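Local coordinates for putative invasin (Yersinia pseudotuberculosis IP 31758, PDB 5N40), which is a bacterial adhesin of the invasin type that probably mediates attachment to host cells, with immunoglobulin-like domains followed by a C-type lectin-like domain, at residues V30-L35 with S65-A70; Q121-T126 with T212-N217; V164-A169 with L184-T189. The protein carries 1 engineered substitution. All blocks are in the same frame, centred on the assembly; numbering follows the deposited sequence.

Interaction 1: V30-L35 with S65-A70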
loop_
_atom_site.group_PDB
_atom_site.type_symbol
_atom_site.label_atom_id
_atom_site.label_comp_id
_atom_site.label_asym_id
_atom_site.label_seq_id
_atom_site.Cartn_x
_atom_site.Cartn_y
_atom_site.Cartn_z
ATOM N N VAL A 30 29.551 -23.512 -15.058
ATOM C CA VAL A 30 30.014 -24.550 -15.972
ATOM C C VAL A 30 29.507 -25.891 -15.472
ATOM O O VAL A 30 29.736 -26.261 -14.313
ATOM C CB VAL A 30 31.548 -24.544 -16.108
ATOM C CG1 VAL A 30 32.029 -25.766 -16.892
ATOM C CG2 VAL A 30 32.005 -23.267 -16.802
ATOM N N VAL A 31 28.807 -26.610 -16.342
ATOM C CA VAL A 31 28.306 -27.946 -16.053
ATOM C C VAL A 31 29.253 -28.939 -16.704
ATOM O O VAL A 31 29.541 -28.832 -17.902
ATOM C CB VAL A 31 26.870 -28.127 -16.571
ATOM C CG1 VAL A 31 26.346 -29.512 -16.240
ATOM C CG2 VAL A 31 25.963 -27.049 -16.002
ATOM N N THR A 32 29.760 -29.885 -15.916
ATOM C CA THR A 32 30.738 -30.859 -16.384
ATOM C C THR A 32 30.198 -32.261 -16.157
ATOM O O THR A 32 29.904 -32.645 -15.020
ATOM C CB THR A 32 32.081 -30.684 -15.672
ATOM O OG1 THR A 32 32.614 -29.390 -15.971
ATOM C CG2 THR A 32 33.088 -31.748 -16.127
ATOM N N LEU A 33 30.059 -33.009 -17.242
ATOM C CA LEU A 33 29.833 -34.442 -17.178
ATOM C C LEU A 33 31.167 -35.154 -17.297
ATOM O O LEU A 33 31.930 -34.893 -18.229
ATOM C CB LEU A 33 28.908 -34.902 -18.304
ATOM C CG LEU A 33 28.761 -36.413 -18.480
ATOM C CD1 LEU A 33 27.962 -37.029 -17.333
ATOM C CD2 LEU A 33 28.124 -36.734 -19.829
ATOM N N THR A 34 31.430 -36.065 -16.366
ATOM C CA THR A 34 32.546 -37.005 -16.460
ATOM C C THR A 34 31.919 -38.355 -16.783
ATOM O O THR A 34 31.322 -38.991 -15.914
ATOM C CB THR A 34 33.350 -37.029 -15.168
ATOM O OG1 THR A 34 33.813 -35.699 -14.892
ATOM C CG2 THR A 34 34.555 -37.991 -15.281
ATOM N N LEU A 35 32.022 -38.765 -18.047
ATOM C CA LEU A 35 31.321 -39.941 -18.546
ATOM C C LEU A 35 32.233 -41.156 -18.443
ATOM O O LEU A 35 33.317 -41.181 -19.038
ATOM C CB LEU A 35 30.863 -39.715 -19.986
ATOM C CG LEU A 35 29.934 -40.778 -20.577
ATOM C CD1 LEU A 35 28.648 -40.899 -19.775
ATOM C CD2 LEU A 35 29.620 -40.469 -22.035
ATOM N N SER A 65 39.644 -36.893 -21.855
ATOM C CA SER A 65 39.323 -37.840 -20.786
ATOM C C SER A 65 37.819 -37.935 -20.538
ATOM O O SER A 65 37.370 -38.073 -19.400
ATOM C CB SER A 65 40.065 -37.479 -19.497
ATOM O OG SER A 65 41.465 -37.642 -19.671
ATOM N N GLY A 66 37.034 -37.880 -21.611
ATOM C CA GLY A 66 35.601 -38.110 -21.498
ATOM C C GLY A 66 34.877 -37.089 -20.649
ATOM O O GLY A 66 33.912 -37.434 -19.952
ATOM N N LEU A 67 35.323 -35.841 -20.678
ATOM C CA LEU A 67 34.633 -34.748 -20.012
ATOM C C LEU A 67 33.833 -33.963 -21.041
ATOM O O LEU A 67 34.313 -33.700 -22.146
ATOM C CB LEU A 67 35.625 -33.821 -19.305
ATOM C CG LEU A 67 35.921 -34.106 -17.829
ATOM C CD1 LEU A 67 36.316 -35.559 -17.592
ATOM C CD2 LEU A 67 37.023 -33.178 -17.353
ATOM N N TYR A 68 32.611 -33.595 -20.672
ATOM C CA TYR A 68 31.723 -32.846 -21.551
ATOM C C TYR A 68 31.168 -31.666 -20.771
ATOM O O TYR A 68 30.626 -31.849 -19.677
ATOM C CB TYR A 68 30.582 -33.726 -22.072
ATOM C CG TYR A 68 31.042 -34.976 -22.786
ATOM C CD1 TYR A 68 31.520 -36.072 -22.073
ATOM C CD2 TYR A 68 30.994 -35.065 -24.172
ATOM C CE1 TYR A 68 31.946 -37.221 -22.720
ATOM C CE2 TYR A 68 31.413 -36.215 -24.828
ATOM C CZ TYR A 68 31.881 -37.289 -24.094
ATOM O OH TYR A 68 32.299 -38.438 -24.740
ATOM N N THR A 69 31.291 -30.464 -21.334
ATOM C CA THR A 69 30.947 -29.248 -20.607
ATOM C C THR A 69 30.000 -28.365 -21.406
ATOM O O THR A 69 29.946 -28.417 -22.636
ATOM C CB THR A 69 32.200 -28.447 -20.246
ATOM O OG1 THR A 69 32.905 -28.084 -21.440
ATOM C CG2 THR A 69 33.109 -29.280 -19.360
ATOM N N ALA A 70 29.253 -27.545 -20.668
ATOM C CA ALA A 70 28.435 -26.485 -21.242
ATOM C C ALA A 70 28.314 -25.374 -20.212
ATOM O O ALA A 70 28.499 -25.591 -19.011
ATOM C CB ALA A 70 27.048 -26.984 -21.659
#
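The Tyr68 ring lies alongside Leu33 and meets Leu35 at a slant, across two antiparallel neighbouring strands of an immunoglobulin-like sandwich domain. Near the ring plane, at its edge, sits the carbonyl oxygen of Leu33, 4.0 Å from Tyr68 CD1, while Leu35 CB approaches Tyr68 CE1 obliquely at 3.9 Å. Leu33 CD2 adds a branch against CD1 of the ring, and Val60 and Glu62 of strand 56-63 also touch the tyrosine. Its hydroxyl is held outside the pair by hydrogen bonds with Val43 O and Gln46 N, which would restrict swinging of the ring. Val31, Leu33, Tyr68 and Ala70 line the inner face, against Phe50 and Val48 of strand 48-52. Backbone bonds zip the strands together, among them the pair Leu33 N to Tyr68 O and Tyr68 N to Leu33 O, both 2.8 Å. Beyond the last pair, Leu35 N still bonds to Gly66 O, nearly straight at 172°. The other face carries Thr32, Thr34, Leu67 and Thr69. Leu67 CD1 lies beside Thr34 OG1 (3.7 Å). With chi1 at 60°, Thr69 puts its OG1 near Gln63 OE1, its hydrogen-bond partner, and turns CG2 to Thr32 OG1, 3.4 Å away.

Interaction 2: Q121-T126 with T212-N217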
loop_
_atom_site.group_PDB
_atom_site.type_symbol
_atom_site.label_atom_id
_atom_site.label_comp_id
_atom_site.label_asym_id
_atom_site.label_seq_id
_atom_site.Cartn_x
_atom_site.Cartn_y
_atom_site.Cartn_z
ATOM N N GLN A 121 -10.775 6.903 -2.822
ATOM C CA GLN A 121 -9.904 6.970 -3.982
ATOM C C GLN A 121 -8.806 5.916 -3.853
ATOM O O GLN A 121 -8.592 5.336 -2.788
ATOM C CB GLN A 121 -9.289 8.363 -4.116
ATOM C CG GLN A 121 -10.285 9.476 -4.378
ATOM C CD GLN A 121 -9.605 10.819 -4.527
ATOM O OE1 GLN A 121 -9.038 11.354 -3.572
ATOM N NE2 GLN A 121 -9.646 11.370 -5.734
ATOM N N ALA A 122 -8.111 5.670 -4.960
ATOM C CA ALA A 122 -7.009 4.717 -5.008
ATOM C C ALA A 122 -5.734 5.428 -5.427
ATOM O O ALA A 122 -5.737 6.205 -6.388
ATOM C CB ALA A 122 -7.306 3.568 -5.975
ATOM N N ILE A 123 -4.654 5.154 -4.708
ATOM C CA ILE A 123 -3.329 5.645 -5.063
ATOM C C ILE A 123 -2.638 4.592 -5.921
ATOM O O ILE A 123 -2.657 3.395 -5.597
ATOM C CB ILE A 123 -2.505 5.965 -3.803
ATOM C CG1 ILE A 123 -3.046 7.220 -3.127
ATOM C CG2 ILE A 123 -1.020 6.176 -4.149
ATOM C CD1 ILE A 123 -2.462 7.483 -1.743
ATOM N N SER A 124 -2.031 5.036 -7.016
ATOM C CA SER A 124 -1.263 4.156 -7.887
ATOM C C SER A 124 0.182 4.142 -7.405
ATOM O O SER A 124 0.849 5.180 -7.402
ATOM C CB SER A 124 -1.344 4.623 -9.338
ATOM O OG SER A 124 -0.704 3.699 -10.204
ATOM N N LEU A 125 0.654 2.974 -6.988
ATOM C CA LEU A 125 1.984 2.807 -6.419
ATOM C C LEU A 125 2.794 1.935 -7.361
ATOM O O LEU A 125 2.375 0.818 -7.686
ATOM C CB LEU A 125 1.901 2.177 -5.023
ATOM C CG LEU A 125 3.171 2.046 -4.174
ATOM C CD1 LEU A 125 2.784 1.895 -2.714
ATOM C CD2 LEU A 125 4.044 0.879 -4.607
ATOM N N THR A 126 3.942 2.447 -7.808
ATOM C CA THR A 126 4.827 1.728 -8.717
ATOM C C THR A 126 6.176 1.468 -8.056
ATOM O O THR A 126 6.823 2.397 -7.562
ATOM C CB THR A 126 5.034 2.514 -10.016
ATOM O OG1 THR A 126 3.774 2.701 -10.674
ATOM C CG2 THR A 126 5.989 1.783 -10.946
ATOM N N THR A 212 7.554 4.160 1.066
ATOM C CA THR A 212 6.813 5.319 0.588
ATOM C C THR A 212 5.612 5.528 1.499
ATOM O O THR A 212 5.100 4.580 2.098
ATOM C CB THR A 212 6.356 5.149 -0.872
ATOM O OG1 THR A 212 6.133 6.432 -1.471
ATOM C CG2 THR A 212 5.073 4.311 -0.967
ATOM N N ASN A 213 5.162 6.776 1.593
ATOM C CA ASN A 213 4.027 7.125 2.432
ATOM C C ASN A 213 2.776 7.300 1.587
ATOM O O ASN A 213 2.824 7.879 0.497
ATOM C CB ASN A 213 4.297 8.410 3.217
ATOM C CG ASN A 213 5.329 8.225 4.301
ATOM O OD1 ASN A 213 5.456 7.145 4.875
ATOM N ND2 ASN A 213 6.076 9.280 4.591
ATOM N N VAL A 214 1.661 6.783 2.089
ATOM C CA VAL A 214 0.353 7.017 1.498
ATOM C C VAL A 214 -0.576 7.539 2.584
ATOM O O VAL A 214 -0.575 7.045 3.718
ATOM C CB VAL A 214 -0.217 5.744 0.836
ATOM C CG1 VAL A 214 0.652 5.346 -0.366
ATOM C CG2 VAL A 214 -0.318 4.603 1.847
ATOM N N THR A 215 -1.360 8.555 2.239
ATOM C CA THR A 215 -2.274 9.189 3.173
ATOM C C THR A 215 -3.661 9.178 2.554
ATOM O O THR A 215 -3.821 9.547 1.389
ATOM C CB THR A 215 -1.828 10.620 3.485
ATOM O OG1 THR A 215 -0.526 10.586 4.080
ATOM C CG2 THR A 215 -2.804 11.319 4.432
ATOM N N PHE A 216 -4.651 8.736 3.323
ATOM C CA PHE A 216 -6.041 8.722 2.880
ATOM C C PHE A 216 -6.856 9.557 3.853
ATOM O O PHE A 216 -6.983 9.206 5.032
ATOM C CB PHE A 216 -6.582 7.294 2.773
ATOM C CG PHE A 216 -5.946 6.483 1.673
ATOM C CD1 PHE A 216 -4.754 5.786 1.882
ATOM C CD2 PHE A 216 -6.524 6.426 0.420
ATOM C CE1 PHE A 216 -4.183 5.035 0.860
ATOM C CE2 PHE A 216 -5.952 5.696 -0.598
ATOM C CZ PHE A 216 -4.777 4.990 -0.377
ATOM N N ASN A 217 -7.401 10.660 3.351
ATOM C CA ASN A 217 -8.133 11.600 4.185
ATOM C C ASN A 217 -9.468 11.030 4.629
ATOM O O ASN A 217 -10.180 10.394 3.849
ATOM C CB ASN A 217 -8.389 12.891 3.417
ATOM C CG ASN A 217 -7.126 13.582 3.000
ATOM O OD1 ASN A 217 -6.164 13.658 3.765
ATOM N ND2 ASN A 217 -7.124 14.124 1.780
#
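Segments 121-126 and 212-217 run almost exactly antiparallel, at 172° between strands 123-126 and 212-217, yet their axes stay 9.4 Å apart and no hydrogen bond joins them. They belong to the two facing sheets of an immunoglobulin-like sandwich, and the space between is filled mainly by side chains. The closest of the paired CA atoms are those of Ile123 and Val214, 7.6 Å apart.

Ile123 makes the largest contribution. Its CG1 is anti to the carbonyl carbon (chi1 -72°) and the chain continues extended to CD1, which thus reaches across to the opposite sheet between Val214 and Phe216. CD1 lies 3.8 Å from Val214 CB and makes an off-centre CH-pi contact with the Phe216 ring, 4.1 Å from its centroid and 29° off the normal. The CG1 methylene follows it, 3.9 Å from Phe216 CZ. The same ring also meets a polar atom: Gln121 O sits at its edge, near the ring plane, 3.4 Å from CE2, where the hydrogen-bearing rim would suit a carbonyl oxygen. Further along, Leu125 and Thr212 reach toward each other tip to tip, methyl on methyl, with Leu125 CD1 3.8 Å from Thr212 CG2.

Strand 123-131 is hydrogen-bonded to strand 183-189, Ile123 pairing with Val188 and Leu125 with Val186, whereas strand 209-217 bonds to strand 197-204 through Thr212 and Leu200. Leu125 also rests on Leu200, and on Val110 and Thr112 of strand 106-112. At the far end, Asn217 holds Arg116 and Asn118 by its side-chain amide, and Asn118 N in turn bonds to Gln121 OE1, linking the end of strand 209-217, through strand 116-118 beside it in the same sheet, to the loop that leads into strand 123-131.

Interaction 3: V164-A169 with L184-T189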
loop_
_atom_site.group_PDB
_atom_site.type_symbol
_atom_site.label_atom_id
_atom_site.label_comp_id
_atom_site.label_asym_id
_atom_site.label_seq_id
_atom_site.Cartn_x
_atom_site.Cartn_y
_atom_site.Cartn_z
ATOM N N VAL A 164 -4.595 -1.153 5.397
ATOM C CA VAL A 164 -4.486 -0.640 4.035
ATOM C C VAL A 164 -4.582 -1.791 3.043
ATOM O O VAL A 164 -4.072 -2.895 3.279
ATOM C CB VAL A 164 -3.174 0.147 3.864
ATOM C CG1 VAL A 164 -2.874 0.433 2.392
ATOM C CG2 VAL A 164 -3.246 1.458 4.627
ATOM N N GLN A 165 -5.239 -1.530 1.918
ATOM C CA GLN A 165 -5.556 -2.544 0.926
ATOM C C GLN A 165 -4.679 -2.360 -0.301
ATOM O O GLN A 165 -4.447 -1.232 -0.750
ATOM C CB GLN A 165 -7.033 -2.472 0.512
ATOM C CG GLN A 165 -8.016 -2.652 1.651
ATOM C CD GLN A 165 -8.027 -4.064 2.203
ATOM O OE1 GLN A 165 -8.472 -4.997 1.536
ATOM N NE2 GLN A 165 -7.552 -4.224 3.434
ATOM N N ILE A 166 -4.200 -3.477 -0.840
ATOM C CA ILE A 166 -3.511 -3.518 -2.120
ATOM C C ILE A 166 -4.261 -4.513 -2.992
ATOM O O ILE A 166 -4.489 -5.656 -2.582
ATOM C CB ILE A 166 -2.026 -3.899 -1.954
ATOM C CG1 ILE A 166 -1.315 -2.870 -1.057
ATOM C CG2 ILE A 166 -1.344 -3.991 -3.312
ATOM C CD1 ILE A 166 0.155 -3.169 -0.751
ATOM N N ALA A 167 -4.684 -4.069 -4.173
ATOM C CA ALA A 167 -5.489 -4.907 -5.063
ATOM C C ALA A 167 -6.716 -5.459 -4.337
ATOM O O ALA A 167 -7.080 -6.627 -4.480
ATOM C CB ALA A 167 -4.647 -6.042 -5.651
ATOM N N ASP A 168 -7.353 -4.604 -3.532
ATOM C CA ASP A 168 -8.607 -4.927 -2.839
ATOM C C ASP A 168 -8.454 -6.098 -1.870
ATOM O O ASP A 168 -9.415 -6.822 -1.604
ATOM C CB ASP A 168 -9.740 -5.205 -3.836
ATOM C CG ASP A 168 -10.133 -3.971 -4.635
ATOM O OD1 ASP A 168 -10.151 -2.859 -4.062
ATOM O OD2 ASP A 168 -10.416 -4.111 -5.843
ATOM N N ALA A 169 -7.257 -6.281 -1.316
ATOM C CA ALA A 169 -7.030 -7.232 -0.234
ATOM C C ALA A 169 -6.013 -6.639 0.730
ATOM O O ALA A 169 -5.313 -5.677 0.410
ATOM C CB ALA A 169 -6.536 -8.588 -0.753
ATOM N N LEU A 184 6.415 -2.816 -11.087
ATOM C CA LEU A 184 5.213 -3.415 -10.513
ATOM C C LEU A 184 4.321 -2.275 -10.050
ATOM O O LEU A 184 4.723 -1.498 -9.179
ATOM C CB LEU A 184 5.562 -4.338 -9.341
ATOM C CG LEU A 184 4.401 -4.804 -8.458
ATOM C CD1 LEU A 184 3.411 -5.618 -9.264
ATOM C CD2 LEU A 184 4.914 -5.600 -7.264
ATOM N N THR A 185 3.122 -2.174 -10.621
ATOM C CA THR A 185 2.172 -1.130 -10.243
ATOM C C THR A 185 0.942 -1.766 -9.612
ATOM O O THR A 185 0.368 -2.714 -10.163
ATOM C CB THR A 185 1.773 -0.268 -11.443
ATOM O OG1 THR A 185 2.922 0.437 -11.936
ATOM C CG2 THR A 185 0.712 0.760 -11.051
ATOM N N VAL A 186 0.536 -1.232 -8.456
ATOM C CA VAL A 186 -0.590 -1.761 -7.702
ATOM C C VAL A 186 -1.498 -0.610 -7.288
ATOM O O VAL A 186 -1.096 0.557 -7.253
ATOM C CB VAL A 186 -0.136 -2.558 -6.460
ATOM C CG1 VAL A 186 0.759 -3.720 -6.877
ATOM C CG2 VAL A 186 0.586 -1.659 -5.464
ATOM N N SER A 187 -2.738 -0.968 -6.966
ATOM C CA SER A 187 -3.761 -0.021 -6.546
ATOM C C SER A 187 -3.922 -0.094 -5.033
ATOM O O SER A 187 -4.225 -1.164 -4.487
ATOM C CB SER A 187 -5.083 -0.324 -7.247
ATOM O OG SER A 187 -6.057 0.638 -6.906
ATOM N N VAL A 188 -3.724 1.039 -4.362
ATOM C CA VAL A 188 -3.752 1.124 -2.904
ATOM C C VAL A 188 -5.003 1.880 -2.474
ATOM O O VAL A 188 -5.267 2.980 -2.971
ATOM C CB VAL A 188 -2.499 1.824 -2.355
ATOM C CG1 VAL A 188 -2.479 1.751 -0.832
ATOM C CG2 VAL A 188 -1.241 1.205 -2.944
ATOM N N THR A 189 -5.737 1.314 -1.513
ATOM C CA THR A 189 -6.935 1.933 -0.956
ATOM C C THR A 189 -6.934 1.769 0.560
ATOM O O THR A 189 -6.238 0.917 1.114
ATOM C CB THR A 189 -8.225 1.325 -1.529
ATOM O OG1 THR A 189 -8.215 -0.093 -1.330
ATOM C CG2 THR A 189 -8.379 1.644 -3.014
HETATM O O HOH W 1 -6.781 -1.690 -3.273
HETATM O O HOH W 2 -10.403 -1.613 -1.493
HETATM O O HOH W 3 -8.065 -1.139 -5.663
#
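Gln165 and Thr189 form an antiparallel hydrogen-bonded pair, Gln165 N to Thr189 O at 2.8 Å and Thr189 N to Gln165 O at 3.0 Å, and Ala167 N continues the ladder to Ser187 O. On the inner side Val164 CG1 presses on Val188 CG1 at 3.5 Å, and Ile166 CG2 reaches the Val186 side chain, 3.7 Å from its CB. Ile166 is further backed by Phe145 of strand 142-151 and Val188 by Leu200 of strand 197-204, so this side faces the interior of the immunoglobulin-like sandwich. The short strand 165-166 ends in a type I' turn from Ile166 to Ala169, with positive phi at Ala167 and Asp168, which reverses the chain into strand 169-170, the outermost strand of the sheet, closed by Ile166 N to Ala169 O and Ala169 N to Ile166 O. Thr189 OG1, set between its backbone N and carbonyl carbon (chi1 55°), touches Gln165 CB at 3.2 Å. The bent glutamine side chain leads away to Asn170 OD1 and Val163 O, both bonded to NE2. Polar atoms of the turn are bridged by water: one molecule accepts from Asp168 N, donates to Ser187 O and also bonds to Thr189 OG1 (2.9 Å). Two others donate to Asp168 OD1, linking it to Thr189 OG1 and Ser187 OG respectively.

In the fold
Interaction 1 lies alone in the N-terminal immunoglobulin-like domain, its centre about 54 Å from that of interaction 2 and about 49 Å from that of interaction 3. Interactions 2 and 3 share the next domain, with centres about 9 Å apart, and 164-169 with 184-189 is nested within the chain loop closed by 121-126 and 212-217. They meet directly because strands 123-131 and 183-189 are neighbours: Ile123 N lies 2.8 Å from Val188 O. Interactions 1 and 3 are in-sheet backbone ladders, partly buried, the latter ending in a turn bridged to the strand by ordered waters. Interaction 2 is the buried, mainly apolar junction between sheets, without direct hydrogen bonds.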